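Local coordinates for protein acetyl-CoA C-acetyltransferase (Syntrophomonas wolfei subsp. wolfei, PDB 7N7Z) that probably joins two acetyl-CoA molecules into acetoacetyl-CoA and free CoA, or runs the reverse thiolytic cleavage, as a thiolase-family acetyltransferase, at residues Y311-A324 with I340-I354. Numbering follows the deposited sequence.
Sequences YEDVDYWEVNEAFA and IELDFSKTNHNGSGI
Tyr311 and Tyr316 both reach across to 340-354 with CG swung opposite the backbone N (chi1 172° and 178°), one at each end of the loop before Asn350. Tyr311 lies under Ile340, whose CG2 sits over the ring centre in a CH-pi contact, while its OH accepts a nearly straight bond from Asp343 N (OH to N 2.7 Å). Tyr316 OH takes the amide of His349 at the ring edge, in plane (OH to N 2.9 Å), and donates to the anti lone pair of Glu318 OE2 at 2.5 Å; its CE1 rests over one face of the His349 ring, 3.3 Å from ND1. A phenylalanine here would keep the ring but would probably leave the His349 amide and the Glu318 carboxylate without their shared hydroxyl. Just past Tyr316 the backbones meet in a single bridge, Trp317 with Thr347: Trp317 N bonds Lys346 O, and Trp317 O receives Asn348 N. Asn348 then clamps Val319, two residues on from Trp317, with its amide, OD1 accepting from Val319 N (3.0 Å) and ND2 giving to Val319 O (2.7 Å), the latter on a carbonyl lone pair. Farther along, Ser352 OG accepts from Glu321 N at 3.2 Å, and Glu321 OE1 is held by Ser186. The loop thus runs along the outer side of strand 316-319, the last strand of the sheet within the chain, whose other side pairs with strand 382-387, in the C-terminal half of the thiolase fold; it leads on to His358, a predicted catalytic residue that Asn320 touches.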
ATOM      1  N   TYR B 311      47.852  17.524  10.920  1.00 55.20           N
ATOM      2  CA  TYR B 311      47.187  16.277  11.283  1.00 53.51           C
ATOM      3  C   TYR B 311      47.720  15.736  12.606  1.00 54.41           C
ATOM      4  O   TYR B 311      46.950  15.348  13.492  1.00 51.53           O
ATOM      5  CB  TYR B 311      47.368  15.239  10.176  1.00 52.79           C
ATOM      6  CG  TYR B 311      46.863  13.872  10.568  1.00 50.63           C
ATOM      7  CD1 TYR B 311      45.504  13.592  10.577  1.00 49.12           C
ATOM      8  CD2 TYR B 311      47.743  12.868  10.947  1.00 50.47           C
ATOM      9  CE1 TYR B 311      45.035  12.348  10.942  1.00 47.51           C
ATOM     10  CE2 TYR B 311      47.283  11.619  11.313  1.00 50.17           C
ATOM     11  CZ  TYR B 311      45.928  11.366  11.309  1.00 47.84           C
ATOM     12  OH  TYR B 311      45.463  10.125  11.676  1.00 47.39           O
ATOM     13  N   GLU B 312      49.047  15.712  12.755  1.00 55.98           N
ATOM     14  CA  GLU B 312      49.670  15.183  13.962  1.00 56.17           C
ATOM     15  C   GLU B 312      49.325  15.985  15.211  1.00 55.34           C
ATOM     16  O   GLU B 312      49.635  15.531  16.319  1.00 55.12           O
ATOM     17  CB  GLU B 312      51.194  15.136  13.791  1.00 57.69           C
ATOM     18  CG  GLU B 312      51.835  16.452  13.351  1.00 61.57           C
ATOM     19  CD  GLU B 312      51.827  16.645  11.844  1.00 64.00           C
ATOM     20  OE1 GLU B 312      51.135  15.872  11.148  1.00 62.45           O
ATOM     21  OE2 GLU B 312      52.507  17.573  11.358  1.00 70.19           O
ATOM     22  N   ASP B 313      48.700  17.156  15.069  1.00 53.66           N
ATOM     23  CA  ASP B 313      48.311  17.936  16.239  1.00 52.75           C
ATOM     24  C   ASP B 313      47.082  17.358  16.930  1.00 50.51           C
ATOM     25  O   ASP B 313      46.910  17.549  18.140  1.00 48.16           O
ATOM     26  CB  ASP B 313      48.036  19.388  15.840  1.00 53.42           C
ATOM     27  CG  ASP B 313      49.284  20.112  15.373  1.00 55.72           C
ATOM     28  OD1 ASP B 313      50.397  19.696  15.758  1.00 53.09           O
ATOM     29  OD2 ASP B 313      49.151  21.103  14.623  1.00 57.46           O
ATOM     30  N   VAL B 314      46.225  16.654  16.191  1.00 48.37           N
ATOM     31  CA  VAL B 314      44.995  16.125  16.766  1.00 48.31           C
ATOM     32  C   VAL B 314      45.326  14.948  17.674  1.00 46.99           C
ATOM     33  O   VAL B 314      46.032  14.013  17.274  1.00 47.05           O
ATOM     34  CB  VAL B 314      44.016  15.717  15.656  1.00 46.30           C
ATOM     35  CG1 VAL B 314      42.651  15.388  16.241  1.00 43.10           C
ATOM     36  CG2 VAL B 314      43.910  16.825  14.618  1.00 47.13           C
ATOM     37  N   ASP B 315      44.809  14.988  18.905  1.00 45.03           N
ATOM     38  CA  ASP B 315      45.115  13.942  19.874  1.00 43.20           C
ATOM     39  C   ASP B 315      44.313  12.672  19.624  1.00 44.22           C
ATOM     40  O   ASP B 315      44.780  11.577  19.956  1.00 40.35           O
ATOM     41  CB  ASP B 315      44.853  14.446  21.295  1.00 42.75           C
ATOM     42  CG  ASP B 315      45.799  15.561  21.708  1.00 45.19           C
ATOM     43  OD1 ASP B 315      46.938  15.603  21.198  1.00 43.12           O
ATOM     44  OD2 ASP B 315      45.401  16.395  22.551  1.00 45.55           O
ATOM     45  N   TYR B 316      43.116  12.787  19.052  1.00 41.05           N
ATOM     46  CA  TYR B 316      42.295  11.614  18.791  1.00 41.34           C
ATOM     47  C   TYR B 316      41.324  11.928  17.662  1.00 41.53           C
ATOM     48  O   TYR B 316      40.830  13.054  17.557  1.00 40.80           O
ATOM     49  CB  TYR B 316      41.531  11.176  20.046  1.00 39.27           C
ATOM     50  CG  TYR B 316      40.627   9.987  19.820  1.00 38.57           C
ATOM     51  CD1 TYR B 316      41.154   8.725  19.586  1.00 40.38           C
ATOM     52  CD2 TYR B 316      39.246  10.126  19.839  1.00 39.19           C
ATOM     53  CE1 TYR B 316      40.332   7.634  19.375  1.00 40.61           C
ATOM     54  CE2 TYR B 316      38.416   9.041  19.631  1.00 41.87           C
ATOM     55  CZ  TYR B 316      38.965   7.797  19.399  1.00 39.16           C
ATOM     56  OH  TYR B 316      38.143   6.712  19.192  1.00 38.99           O
ATOM     57  N   TRP B 317      41.059  10.925  16.827  1.00 40.29           N
ATOM     58  CA  TRP B 317      40.184  11.057  15.672  1.00 43.03           C
ATOM     59  C   TRP B 317      39.046  10.051  15.761  1.00 42.72           C
ATOM     60  O   TRP B 317      39.249   8.904  16.171  1.00 41.46           O
ATOM     61  CB  TRP B 317      40.949  10.822  14.365  1.00 43.06           C
ATOM     62  CG  TRP B 317      41.723  12.001  13.871  1.00 45.60           C
ATOM     63  CD1 TRP B 317      43.057  12.231  14.035  1.00 44.78           C
ATOM     64  CD2 TRP B 317      41.216  13.106  13.111  1.00 44.44           C
ATOM     65  NE1 TRP B 317      43.412  13.411  13.430  1.00 46.37           N
ATOM     66  CE2 TRP B 317      42.300  13.969  12.857  1.00 46.61           C
ATOM     67  CE3 TRP B 317      39.952  13.450  12.625  1.00 42.96           C
ATOM     68  CZ2 TRP B 317      42.158  15.155  12.139  1.00 44.68           C
ATOM     69  CZ3 TRP B 317      39.812  14.629  11.912  1.00 45.30           C
ATOM     70  CH2 TRP B 317      40.909  15.467  11.677  1.00 45.43           C
ATOM     71  N   GLU B 318      37.851  10.483  15.366  1.00 42.08           N
ATOM     72  CA  GLU B 318      36.709   9.594  15.159  1.00 40.10           C
ATOM     73  C   GLU B 318      36.345   9.677  13.679  1.00 41.31           C
ATOM     74  O   GLU B 318      35.637  10.598  13.258  1.00 40.85           O
ATOM     75  CB  GLU B 318      35.525   9.977  16.041  1.00 39.14           C
ATOM     76  CG  GLU B 318      35.559   9.377  17.435  1.00 39.56           C
ATOM     77  CD  GLU B 318      35.170   7.910  17.453  1.00 47.55           C
ATOM     78  OE1 GLU B 318      34.025   7.588  17.064  1.00 41.55           O
ATOM     79  OE2 GLU B 318      36.008   7.078  17.863  1.00 41.32           O
ATOM     80  N   VAL B 319      36.837   8.724  12.894  1.00 41.45           N
ATOM     81  CA  VAL B 319      36.548   8.642  11.467  1.00 38.02           C
ATOM     82  C   VAL B 319      35.585   7.482  11.267  1.00 40.96           C
ATOM     83  O   VAL B 319      35.960   6.315  11.436  1.00 42.29           O
ATOM     84  CB  VAL B 319      37.822   8.461  10.633  1.00 37.11           C
ATOM     85  CG1 VAL B 319      37.475   8.344   9.158  1.00 39.13           C
ATOM     86  CG2 VAL B 319      38.777   9.620  10.869  1.00 39.74           C
ATOM     87  N   ASN B 320      34.344   7.800  10.911  1.00 37.99           N
ATOM     88  CA  ASN B 320      33.327   6.771  10.744  1.00 40.90           C
ATOM     89  C   ASN B 320      33.744   5.777   9.667  1.00 39.06           C
ATOM     90  O   ASN B 320      34.084   6.163   8.545  1.00 38.09           O
ATOM     91  CB  ASN B 320      31.987   7.408  10.380  1.00 35.95           C
ATOM     92  CG  ASN B 320      30.850   6.404  10.366  1.00 40.26           C
ATOM     93  OD1 ASN B 320      30.624   5.692  11.345  1.00 38.68           O
ATOM     94  ND2 ASN B 320      30.131   6.339   9.252  1.00 39.30           N
ATOM     95  N   GLU B 321      33.719   4.494  10.015  1.00 39.75           N
ATOM     96  CA  GLU B 321      34.015   3.420   9.071  1.00 41.26           C
ATOM     97  C   GLU B 321      32.697   2.957   8.464  1.00 38.00           C
ATOM     98  O   GLU B 321      31.959   2.181   9.076  1.00 38.71           O
ATOM     99  CB  GLU B 321      34.739   2.267   9.761  1.00 43.37           C
ATOM    100  CG  GLU B 321      36.014   2.654  10.506  1.00 43.25           C
ATOM    101  CD  GLU B 321      36.474   1.575  11.471  1.00 47.89           C
ATOM    102  OE1 GLU B 321      35.646   0.716  11.844  1.00 43.60           O
ATOM    103  OE2 GLU B 321      37.665   1.582  11.854  1.00 50.07           O
ATOM    104  N   ALA B 322      32.389   3.443   7.260  1.00 37.87           N
ATOM    105  CA  ALA B 322      31.197   2.976   6.560  1.00 39.07           C
ATOM    106  C   ALA B 322      31.413   1.586   5.977  1.00 39.63           C
ATOM    107  O   ALA B 322      30.541   0.717   6.089  1.00 37.96           O
ATOM    108  CB  ALA B 322      30.811   3.961   5.457  1.00 36.68           C
ATOM    109  N   PHE B 323      32.564   1.364   5.346  1.00 38.74           N
ATOM    110  CA  PHE B 323      32.956   0.053   4.857  1.00 40.84           C
ATOM    111  C   PHE B 323      34.463  -0.075   5.010  1.00 40.27           C
ATOM    112  O   PHE B 323      35.195   0.914   4.914  1.00 39.33           O
ATOM    113  CB  PHE B 323      32.548  -0.158   3.393  1.00 39.53           C
ATOM    114  CG  PHE B 323      31.112   0.185   3.107  1.00 41.19           C
ATOM    115  CD1 PHE B 323      30.754   1.471   2.734  1.00 39.84           C
ATOM    116  CD2 PHE B 323      30.121  -0.775   3.212  1.00 41.11           C
ATOM    117  CE1 PHE B 323      29.436   1.789   2.472  1.00 41.44           C
ATOM    118  CE2 PHE B 323      28.801  -0.462   2.952  1.00 42.69           C
ATOM    119  CZ  PHE B 323      28.458   0.821   2.581  1.00 43.19           C
ATOM    120  N   ALA B 324      34.923  -1.303   5.260  1.00 41.72           N
ATOM    121  CA  ALA B 324      36.356  -1.531   5.429  1.00 41.48           C
ATOM    122  C   ALA B 324      37.130  -1.051   4.207  1.00 45.21           C
ATOM    123  O   ALA B 324      38.143  -0.353   4.332  1.00 44.01           O
ATOM    124  CB  ALA B 324      36.624  -3.013   5.692  1.00 43.28           C
ATOM    125  N   ILE B 340      49.357  12.659   4.622  1.00 62.03           N
ATOM    126  CA  ILE B 340      48.878  12.121   5.889  1.00 62.80           C
ATOM    127  C   ILE B 340      49.065  10.610   5.898  1.00 63.34           C
ATOM    128  O   ILE B 340      48.649   9.918   4.960  1.00 61.47           O
ATOM    129  CB  ILE B 340      47.400  12.481   6.121  1.00 59.00           C
ATOM    130  CG1 ILE B 340      47.156  13.998   6.059  1.00 56.58           C
ATOM    131  CG2 ILE B 340      46.921  11.928   7.461  1.00 54.04           C
ATOM    132  CD1 ILE B 340      48.335  14.887   6.442  1.00 57.80           C
ATOM    133  N   GLU B 341      49.683  10.101   6.962  1.00 65.38           N
ATOM    134  CA  GLU B 341      49.694   8.674   7.276  1.00 68.22           C
ATOM    135  C   GLU B 341      48.689   8.476   8.406  1.00 62.39           C
ATOM    136  O   GLU B 341      48.974   8.796   9.564  1.00 61.52           O
ATOM    137  CB  GLU B 341      51.087   8.203   7.682  1.00 68.36           C
ATOM    138  CG  GLU B 341      52.100   8.075   6.544  1.00 71.39           C
ATOM    139  CD  GLU B 341      51.631   7.174   5.414  1.00 71.09           C
ATOM    140  OE1 GLU B 341      50.651   7.528   4.726  1.00 67.51           O
ATOM    141  OE2 GLU B 341      52.250   6.108   5.211  1.00 74.62           O
ATOM    142  N   LEU B 342      47.506   7.966   8.067  1.00 55.50           N
ATOM    143  CA  LEU B 342      46.435   7.831   9.048  1.00 52.39           C
ATOM    144  C   LEU B 342      46.943   7.136  10.303  1.00 50.38           C
ATOM    145  O   LEU B 342      47.439   6.007  10.245  1.00 51.71           O
ATOM    146  CB  LEU B 342      45.260   7.053   8.450  1.00 49.73           C
ATOM    147  CG  LEU B 342      43.994   7.028   9.316  1.00 51.00           C
ATOM    148  CD1 LEU B 342      43.503   8.441   9.592  1.00 48.48           C
ATOM    149  CD2 LEU B 342      42.890   6.203   8.673  1.00 53.87           C
ATOM    150  N   ASP B 343      46.819   7.823  11.437  1.00 47.77           N
ATOM    151  CA  ASP B 343      47.356   7.344  12.711  1.00 48.95           C
ATOM    152  C   ASP B 343      46.310   6.455  13.368  1.00 48.26           C
ATOM    153  O   ASP B 343      45.441   6.919  14.107  1.00 46.01           O
ATOM    154  CB  ASP B 343      47.741   8.519  13.602  1.00 48.25           C
ATOM    155  CG  ASP B 343      48.553   8.094  14.809  1.00 49.66           C
ATOM    156  OD1 ASP B 343      48.619   6.878  15.086  1.00 47.89           O
ATOM    157  OD2 ASP B 343      49.124   8.978  15.482  1.00 49.05           O
ATOM    158  N   PHE B 344      46.397   5.151  13.094  1.00 48.17           N
ATOM    159  CA  PHE B 344      45.463   4.202  13.684  1.00 49.29           C
ATOM    160  C   PHE B 344      45.614   4.108  15.197  1.00 48.14           C
ATOM    161  O   PHE B 344      44.681   3.660  15.873  1.00 46.45           O
ATOM    162  CB  PHE B 344      45.651   2.819  13.059  1.00 52.78           C
ATOM    163  CG  PHE B 344      45.000   2.670  11.716  1.00 54.61           C
ATOM    164  CD1 PHE B 344      43.625   2.535  11.608  1.00 55.51           C
ATOM    165  CD2 PHE B 344      45.761   2.665  10.559  1.00 57.22           C
ATOM    166  CE1 PHE B 344      43.022   2.397  10.373  1.00 57.66           C
ATOM    167  CE2 PHE B 344      45.164   2.526   9.320  1.00 57.48           C
ATOM    168  CZ  PHE B 344      43.793   2.392   9.227  1.00 60.98           C
ATOM    169  N   SER B 345      46.761   4.517  15.742  1.00 47.19           N
ATOM    170  CA  SER B 345      46.959   4.520  17.187  1.00 46.88           C
ATOM    171  C   SER B 345      46.221   5.657  17.878  1.00 49.82           C
ATOM    172  O   SER B 345      46.140   5.658  19.111  1.00 48.74           O
ATOM    173  CB  SER B 345      48.453   4.611  17.513  1.00 51.29           C
ATOM    174  OG  SER B 345      48.891   5.959  17.538  1.00 49.95           O
ATOM    175  N   LYS B 346      45.689   6.617  17.124  1.00 47.71           N
ATOM    176  CA  LYS B 346      44.929   7.734  17.669  1.00 46.26           C
ATOM    177  C   LYS B 346      43.641   7.929  16.884  1.00 44.16           C
ATOM    178  O   LYS B 346      43.180   9.056  16.677  1.00 41.98           O
ATOM    179  CB  LYS B 346      45.762   9.013  17.666  1.00 45.63           C
ATOM    180  CG  LYS B 346      47.077   8.896  18.423  1.00 48.80           C
ATOM    181  CD  LYS B 346      47.554  10.247  18.937  1.00 49.47           C
ATOM    182  CE  LYS B 346      47.786  11.232  17.800  1.00 51.15           C
ATOM    183  NZ  LYS B 346      49.032  12.030  17.994  1.00 53.24           N
ATOM    184  N   THR B 347      43.039   6.829  16.434  1.00 44.70           N
ATOM    185  CA  THR B 347      41.834   6.891  15.617  1.00 43.54           C
ATOM    186  C   THR B 347      40.975   5.668  15.895  1.00 41.63           C
ATOM    187  O   THR B 347      41.484   4.542  15.895  1.00 40.47           O
ATOM    188  CB  THR B 347      42.181   6.960  14.124  1.00 43.92           C
ATOM    189  OG1 THR B 347      42.957   8.137  13.863  1.00 44.12           O
ATOM    190  CG2 THR B 347      40.914   6.988  13.272  1.00 43.12           C
ATOM    191  N   ASN B 348      39.682   5.890  16.117  1.00 41.02           N
ATOM    192  CA  ASN B 348      38.720   4.812  16.321  1.00 42.11           C
ATOM    193  C   ASN B 348      39.273   3.750  17.276  1.00 41.69           C
ATOM    194  O   ASN B 348      39.574   2.632  16.874  1.00 40.70           O
ATOM    195  CB  ASN B 348      38.358   4.167  14.979  1.00 41.37           C
ATOM    196  CG  ASN B 348      37.749   5.155  14.007  1.00 41.99           C
ATOM    197  OD1 ASN B 348      37.126   6.136  14.413  1.00 42.34           O
ATOM    198  ND2 ASN B 348      37.927   4.905  12.716  1.00 41.60           N
ATOM    199  N   HIS B 349      39.398   4.124  18.556  1.00 39.60           N
ATOM    200  CA  HIS B 349      39.975   3.204  19.532  1.00 41.79           C
ATOM    201  C   HIS B 349      39.005   2.094  19.912  1.00 41.02           C
ATOM    202  O   HIS B 349      39.432   0.981  20.235  1.00 41.08           O
ATOM    203  CB  HIS B 349      40.388   3.967  20.791  1.00 41.58           C
ATOM    204  CG  HIS B 349      41.687   4.701  20.661  1.00 42.80           C
ATOM    205  ND1 HIS B 349      42.033   5.745  21.492  1.00 41.01           N
ATOM    206  CD2 HIS B 349      42.722   4.542  19.804  1.00 43.85           C
ATOM    207  CE1 HIS B 349      43.226   6.199  21.151  1.00 43.11           C
ATOM    208  NE2 HIS B 349      43.666   5.485  20.130  1.00 43.59           N
ATOM    209  N   ASN B 350      37.706   2.376  19.883  1.00 37.27           N
ATOM    210  CA  ASN B 350      36.688   1.500  20.445  1.00 41.32           C
ATOM    211  C   ASN B 350      35.688   1.058  19.386  1.00 39.28           C
ATOM    212  O   ASN B 350      34.497   0.896  19.659  1.00 37.64           O
ATOM    213  CB  ASN B 350      35.976   2.199  21.600  1.00 42.30           C
ATOM    214  CG  ASN B 350      36.939   2.686  22.669  1.00 42.07           C
ATOM    215  OD1 ASN B 350      37.808   1.941  23.123  1.00 40.07           O
ATOM    216  ND2 ASN B 350      36.793   3.944  23.068  1.00 40.43           N
ATOM    217  N   GLY B 351      36.165   0.841  18.168  1.00 38.95           N
ATOM    218  CA  GLY B 351      35.303   0.468  17.071  1.00 40.33           C
ATOM    219  C   GLY B 351      34.566   1.661  16.491  1.00 40.64           C
ATOM    220  O   GLY B 351      34.446   2.721  17.103  1.00 39.46           O
ATOM    221  N   SER B 352      34.065   1.476  15.271  1.00 41.20           N
ATOM    222  CA  SER B 352      33.330   2.530  14.584  1.00 38.78           C
ATOM    223  C   SER B 352      32.119   1.947  13.865  1.00 38.77           C
ATOM    224  O   SER B 352      31.501   0.997  14.355  1.00 38.62           O
ATOM    225  CB  SER B 352      34.249   3.269  13.607  1.00 40.89           C
ATOM    226  OG  SER B 352      33.693   4.519  13.238  1.00 43.36           O
ATOM    227  N   GLY B 353      31.776   2.505  12.700  1.00 41.24           N
ATOM    228  CA  GLY B 353      30.554   2.102  12.025  1.00 36.76           C
ATOM    229  C   GLY B 353      30.475   0.617  11.733  1.00 37.41           C
ATOM    230  O   GLY B 353      29.388   0.032  11.764  1.00 37.30           O
ATOM    231  N   ILE B 354      31.612  -0.015  11.443  1.00 33.65           N
ATOM    232  CA  ILE B 354      31.591  -1.430  11.089  1.00 38.92           C
ATOM    233  C   ILE B 354      31.233  -2.280  12.302  1.00 38.05           C
ATOM    234  O   ILE B 354      30.462  -3.241  12.197  1.00 40.20           O
ATOM    235  CB  ILE B 354      32.941  -1.850  10.482  1.00 40.24           C
ATOM    236  CG1 ILE B 354      33.155  -1.162   9.133  1.00 40.90           C
ATOM    237  CG2 ILE B 354      33.000  -3.363  10.320  1.00 39.84           C
ATOM    238  CD1 ILE B 354      34.592  -1.191   8.649  1.00 40.04           C
TER